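Local structure of SnoaL-like domain-containing protein (Silicibacter pomeroyi, 3FLJ) at residues 36-49 with 58-70. The protein is of unknown function but has the cystatin-like alpha+beta fold of the SnoaL-like family, whose curved sheet and helices commonly enclose a ligand pocket. Sequence-based numbering, arbitrary orientation.
Sequences ESLIHALLAEDVRF and WTGRDPVAAVLGH
The ring of Phe-49 meets the Trp-58 indole at its own edge, where Trp-58 CD1 lies close to the Phe-49 plane, 3.9 Å from CD2; Val-67 CG2 sits over the centre of one indole face. Both aromatics project from the same face of the antiparallel hairpin that, in this cystatin-like SnoaL fold, packs against helix 61-74. The Phe-49 ring, swung away from its own N (chi1 175°), reaches Val-67 and Leu-68, Leu-68 CD2 approaching CE1 obliquely at 3.5 Å, while Phe-120 of strand 117-125 stacks edge-to-face with it. Mutual backbone bonds hold Phe-49 and Trp-58 as a hydrogen-bonded pair, and Gly-60, the N-cap, gives its N-H to Val-47 O just before the helix begins. At that end, in the conformers modelled, the Arg-61 guanidinium has Glu-45 CA over the centre of one face and Leu-43 O at its edge; the salt bridge from Glu-45 OE1 to NH1 is long, 3.5 Å, and provisional. Deeper in, Leu-43 CD1 packs against Val-64 CG1 and Ala-65 CB, and Ile-39 CG2 touches Leu-68 CD1 at 3.7 Å. A side-chain bond also joins the short helix 36-40 to the first turn of helix 61-74: in its modelled conformer, His-40 NE2 donates in its ring plane to Asp-62 OD1. The extended Glu-36 side chain runs past Ala-65 and Ala-66 to form a salt bridge with Arg-146. Two waters tie its carboxylate to the helix backbone, one joining OE1 to Ala-66 O, the other donating to both Glu-36 OE2 and Asp-62 O, 2.6 Å from each.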
loop_
_atom_site.group_PDB
_atom_site.type_symbol
_atom_site.label_atom_id
_atom_site.label_comp_id
_atom_site.label_asym_id
_atom_site.label_seq_id
_atom_site.Cartn_x
_atom_site.Cartn_y
_atom_site.Cartn_z
ATOM N N GLU A 36 4.788 22.483 1.356
ATOM C CA GLU A 36 3.379 22.649 1.739
ATOM C C GLU A 36 2.567 23.552 0.812
ATOM O O GLU A 36 1.446 23.199 0.447
ATOM C CB GLU A 36 3.318 23.152 3.179
ATOM C CG GLU A 36 1.935 23.404 3.752
ATOM C CD GLU A 36 1.951 23.721 5.225
ATOM O OE1 GLU A 36 2.911 23.356 5.933
ATOM O OE2 GLU A 36 0.974 24.327 5.684
ATOM N N SER A 37 3.144 24.701 0.456
ATOM C CA SER A 37 2.519 25.673 -0.458
ATOM C C SER A 37 2.212 25.066 -1.834
ATOM O O SER A 37 1.137 25.309 -2.385
ATOM C CB SER A 37 3.372 26.952 -0.602
ATOM O OG SER A 37 4.700 26.660 -1.020
ATOM N N LEU A 38 3.140 24.263 -2.358
ATOM C CA LEU A 38 2.950 23.592 -3.659
ATOM C C LEU A 38 1.952 22.418 -3.603
ATOM O O LEU A 38 1.272 22.151 -4.595
ATOM C CB LEU A 38 4.296 23.165 -4.269
ATOM C CG LEU A 38 5.289 24.303 -4.579
ATOM C CD1 LEU A 38 6.591 23.713 -5.115
ATOM C CD2 LEU A 38 4.743 25.353 -5.559
ATOM N N ILE A 39 1.871 21.736 -2.458
ATOM C CA ILE A 39 0.904 20.642 -2.241
ATOM C C ILE A 39 -0.549 21.177 -2.221
ATOM O O ILE A 39 -1.405 20.563 -2.853
ATOM C CB ILE A 39 1.217 19.837 -0.922
ATOM C CG1 ILE A 39 2.559 19.086 -1.033
ATOM C CG2 ILE A 39 0.120 18.819 -0.618
ATOM C CD1 ILE A 39 3.161 18.651 0.308
ATOM N N HIS A 40 -0.771 22.313 -1.525
ATOM C CA HIS A 40 -2.094 22.940 -1.352
ATOM C C HIS A 40 -2.927 23.033 -2.655
ATOM O O HIS A 40 -4.103 22.647 -2.659
ATOM C CB HIS A 40 -1.920 24.333 -0.711
ATOM C CG HIS A 40 -3.167 24.907 -0.125
ATOM N ND1 HIS A 40 -4.050 25.669 -0.854
ATOM C CD2 HIS A 40 -3.654 24.869 1.137
ATOM C CE1 HIS A 40 -5.038 26.066 -0.071
ATOM N NE2 HIS A 40 -4.823 25.592 1.141
ATOM N N ALA A 41 -2.300 23.524 -3.730
ATOM C CA ALA A 41 -2.959 23.709 -5.048
ATOM C C ALA A 41 -3.512 22.448 -5.737
ATOM O O ALA A 41 -4.411 22.551 -6.577
ATOM C CB ALA A 41 -2.035 24.479 -6.016
ATOM N N LEU A 42 -2.975 21.283 -5.384
ATOM C CA LEU A 42 -3.433 19.993 -5.926
ATOM C C LEU A 42 -4.583 19.329 -5.146
ATOM O O LEU A 42 -5.155 18.350 -5.638
ATOM C CB LEU A 42 -2.246 19.020 -5.994
ATOM C CG LEU A 42 -1.005 19.525 -6.762
ATOM C CD1 LEU A 42 0.026 18.420 -6.834
ATOM C CD2 LEU A 42 -1.335 20.041 -8.162
ATOM N N LEU A 43 -4.954 19.886 -3.987
ATOM C CA LEU A 43 -5.926 19.267 -3.082
ATOM C C LEU A 43 -7.307 19.867 -3.222
ATOM O O LEU A 43 -7.434 21.079 -3.339
ATOM C CB LEU A 43 -5.468 19.439 -1.627
ATOM C CG LEU A 43 -4.066 18.965 -1.233
ATOM C CD1 LEU A 43 -3.775 19.285 0.254
ATOM C CD2 LEU A 43 -3.847 17.493 -1.523
ATOM N N ALA A 44 -8.342 19.024 -3.174
ATOM C CA ALA A 44 -9.731 19.505 -3.154
ATOM C C ALA A 44 -9.952 20.241 -1.814
ATOM O O ALA A 44 -9.281 19.930 -0.798
ATOM C CB ALA A 44 -10.722 18.341 -3.307
ATOM N N GLU A 45 -10.865 21.220 -1.817
ATOM C CA GLU A 45 -11.162 22.013 -0.607
ATOM C C GLU A 45 -11.477 21.130 0.616
ATOM O O GLU A 45 -10.991 21.414 1.718
ATOM C CB GLU A 45 -12.284 23.021 -0.881
ATOM C CG GLU A 45 -12.497 24.050 0.228
ATOM C CD GLU A 45 -13.353 25.241 -0.195
ATOM O OE1 GLU A 45 -13.197 25.748 -1.334
ATOM O OE2 GLU A 45 -14.164 25.700 0.638
ATOM N N ASP A 46 -12.219 20.038 0.387
ATOM C CA ASP A 46 -12.625 19.049 1.400
ATOM C C ASP A 46 -11.875 17.700 1.253
ATOM O O ASP A 46 -12.446 16.627 1.527
ATOM C CB ASP A 46 -14.165 18.863 1.344
ATOM C CG ASP A 46 -14.690 18.370 -0.037
ATOM O OD1 ASP A 46 -13.905 18.220 -1.018
ATOM O OD2 ASP A 46 -15.924 18.167 -0.136
ATOM N N VAL A 47 -10.602 17.760 0.822
ATOM C CA VAL A 47 -9.752 16.562 0.651
ATOM C C VAL A 47 -9.684 15.736 1.952
ATOM O O VAL A 47 -9.653 16.312 3.033
ATOM C CB VAL A 47 -8.288 16.918 0.192
ATOM C CG1 VAL A 47 -7.579 17.846 1.205
ATOM C CG2 VAL A 47 -7.451 15.636 -0.077
ATOM N N ARG A 48 -9.719 14.414 1.810
ATOM C CA ARG A 48 -9.627 13.456 2.909
ATOM C C ARG A 48 -8.267 12.772 2.806
ATOM O O ARG A 48 -7.960 12.189 1.766
ATOM C CB ARG A 48 -10.751 12.439 2.800
ATOM C CG ARG A 48 -12.118 13.053 3.027
ATOM C CD ARG A 48 -13.261 12.075 2.842
ATOM N NE ARG A 48 -13.522 11.679 1.443
ATOM C CZ ARG A 48 -14.102 12.435 0.482
ATOM N NH1 ARG A 48 -14.510 13.689 0.693
ATOM N NH2 ARG A 48 -14.286 11.913 -0.733
ATOM N N PHE A 49 -7.441 12.903 3.851
ATOM C CA PHE A 49 -6.125 12.251 3.940
ATOM C C PHE A 49 -6.197 11.167 5.024
ATOM O O PHE A 49 -6.548 11.476 6.158
ATOM C CB PHE A 49 -5.004 13.240 4.219
ATOM C CG PHE A 49 -3.667 12.582 4.426
ATOM C CD1 PHE A 49 -2.983 12.011 3.343
ATOM C CD2 PHE A 49 -3.104 12.494 5.705
ATOM C CE1 PHE A 49 -1.742 11.366 3.521
ATOM C CE2 PHE A 49 -1.861 11.846 5.911
ATOM C CZ PHE A 49 -1.172 11.283 4.816
ATOM N N TRP A 58 -7.872 13.032 8.141
ATOM C CA TRP A 58 -7.672 14.482 8.205
ATOM C C TRP A 58 -8.467 15.046 7.015
ATOM O O TRP A 58 -8.267 14.593 5.883
ATOM C CB TRP A 58 -6.212 14.875 8.020
ATOM C CG TRP A 58 -5.301 14.513 9.123
ATOM C CD1 TRP A 58 -4.532 13.399 9.210
ATOM C CD2 TRP A 58 -5.003 15.307 10.282
ATOM N NE1 TRP A 58 -3.783 13.436 10.355
ATOM C CE2 TRP A 58 -4.046 14.592 11.035
ATOM C CE3 TRP A 58 -5.460 16.550 10.761
ATOM C CZ2 TRP A 58 -3.523 15.073 12.254
ATOM C CZ3 TRP A 58 -4.938 17.038 11.982
ATOM C CH2 TRP A 58 -3.975 16.298 12.706
ATOM N N THR A 59 -9.331 16.037 7.270
ATOM C CA THR A 59 -10.186 16.650 6.249
ATOM C C THR A 59 -9.891 18.148 6.110
ATOM O O THR A 59 -9.810 18.853 7.111
ATOM C CB THR A 59 -11.679 16.413 6.560
ATOM O OG1 THR A 59 -11.920 15.001 6.656
ATOM C CG2 THR A 59 -12.583 17.011 5.452
ATOM N N GLY A 60 -9.726 18.608 4.867
ATOM C CA GLY A 60 -9.483 20.027 4.543
ATOM C C GLY A 60 -8.114 20.258 3.933
ATOM O O GLY A 60 -7.135 19.705 4.429
ATOM N N ARG A 61 -8.057 21.100 2.896
ATOM C CA ARG A 61 -6.796 21.376 2.194
ATOM C C ARG A 61 -5.716 21.991 3.099
ATOM O O ARG A 61 -4.554 21.605 2.981
ATOM C CB ARG A 61 -6.985 22.206 0.906
ATOM C CG ARG A 61 -7.629 23.584 1.061
ATOM C CD ARG A 61 -7.343 24.500 -0.139
ATOM N NE ARG A 61 -7.944 24.036 -1.397
ATOM C CZ ARG A 61 -9.026 24.533 -2.025
ATOM N NH1 ARG A 61 -9.735 25.574 -1.558
ATOM N NH2 ARG A 61 -9.417 23.960 -3.174
ATOM N N ASP A 62 -6.091 22.913 3.996
ATOM C CA ASP A 62 -5.118 23.531 4.928
ATOM C C ASP A 62 -4.470 22.512 5.891
ATOM O O ASP A 62 -3.239 22.390 5.897
ATOM C CB ASP A 62 -5.707 24.743 5.672
ATOM C CG ASP A 62 -5.933 25.955 4.780
ATOM O OD1 ASP A 62 -5.741 25.890 3.550
ATOM O OD2 ASP A 62 -6.329 26.999 5.336
ATOM N N PRO A 63 -5.274 21.789 6.702
ATOM C CA PRO A 63 -4.656 20.764 7.553
ATOM C C PRO A 63 -3.942 19.606 6.808
ATOM O O PRO A 63 -2.876 19.170 7.262
ATOM C CB PRO A 63 -5.825 20.259 8.415
ATOM C CG PRO A 63 -7.046 20.704 7.769
ATOM C CD PRO A 63 -6.720 21.925 6.988
ATOM N N VAL A 64 -4.500 19.151 5.681
ATOM C CA VAL A 64 -3.896 18.040 4.907
ATOM C C VAL A 64 -2.534 18.431 4.320
ATOM O O VAL A 64 -1.594 17.636 4.393
ATOM C CB VAL A 64 -4.870 17.466 3.848
ATOM C CG1 VAL A 64 -4.166 16.503 2.873
ATOM C CG2 VAL A 64 -6.043 16.782 4.563
ATOM N N ALA A 65 -2.437 19.638 3.756
ATOM C CA ALA A 65 -1.167 20.149 3.197
ATOM C C ALA A 65 -0.072 20.220 4.289
ATOM O O ALA A 65 1.076 19.858 4.031
ATOM C CB ALA A 65 -1.369 21.521 2.517
ATOM N N ALA A 66 -0.455 20.672 5.490
ATOM C CA ALA A 66 0.432 20.722 6.669
ATOM C C ALA A 66 0.906 19.338 7.097
ATOM O O ALA A 66 2.092 19.157 7.366
ATOM C CB ALA A 66 -0.245 21.443 7.842
ATOM N N VAL A 67 -0.011 18.369 7.138
ATOM C CA VAL A 67 0.323 16.984 7.487
ATOM C C VAL A 67 1.282 16.404 6.446
ATOM O O VAL A 67 2.310 15.846 6.818
ATOM C CB VAL A 67 -0.948 16.078 7.685
ATOM C CG1 VAL A 67 -0.560 14.614 7.936
ATOM C CG2 VAL A 67 -1.774 16.594 8.849
ATOM N N LEU A 68 0.967 16.578 5.157
ATOM C CA LEU A 68 1.826 16.077 4.064
ATOM C C LEU A 68 3.222 16.709 4.061
ATOM O O LEU A 68 4.203 16.015 3.755
ATOM C CB LEU A 68 1.145 16.235 2.695
ATOM C CG LEU A 68 -0.070 15.328 2.450
ATOM C CD1 LEU A 68 -0.858 15.812 1.219
ATOM C CD2 LEU A 68 0.354 13.850 2.283
ATOM N N GLY A 69 3.294 18.004 4.397
ATOM C CA GLY A 69 4.562 18.720 4.583
ATOM C C GLY A 69 5.434 18.050 5.643
ATOM O O GLY A 69 6.624 17.829 5.402
ATOM N N HIS A 70 4.825 17.691 6.786
ATOM C CA HIS A 70 5.526 16.961 7.863
ATOM C C HIS A 70 5.959 15.554 7.456
ATOM O O HIS A 70 7.055 15.144 7.818
ATOM C CB HIS A 70 4.708 16.907 9.164
ATOM C CG HIS A 70 4.664 18.212 9.895
ATOM N ND1 HIS A 70 5.796 18.799 10.414
ATOM C CD2 HIS A 70 3.634 19.031 10.211
ATOM C CE1 HIS A 70 5.468 19.930 11.015
ATOM N NE2 HIS A 70 4.162 20.096 10.902
HETATM O O HOH W 1 -1.542 24.260 5.125
HETATM O O HOH W 2 3.951 21.203 7.183
#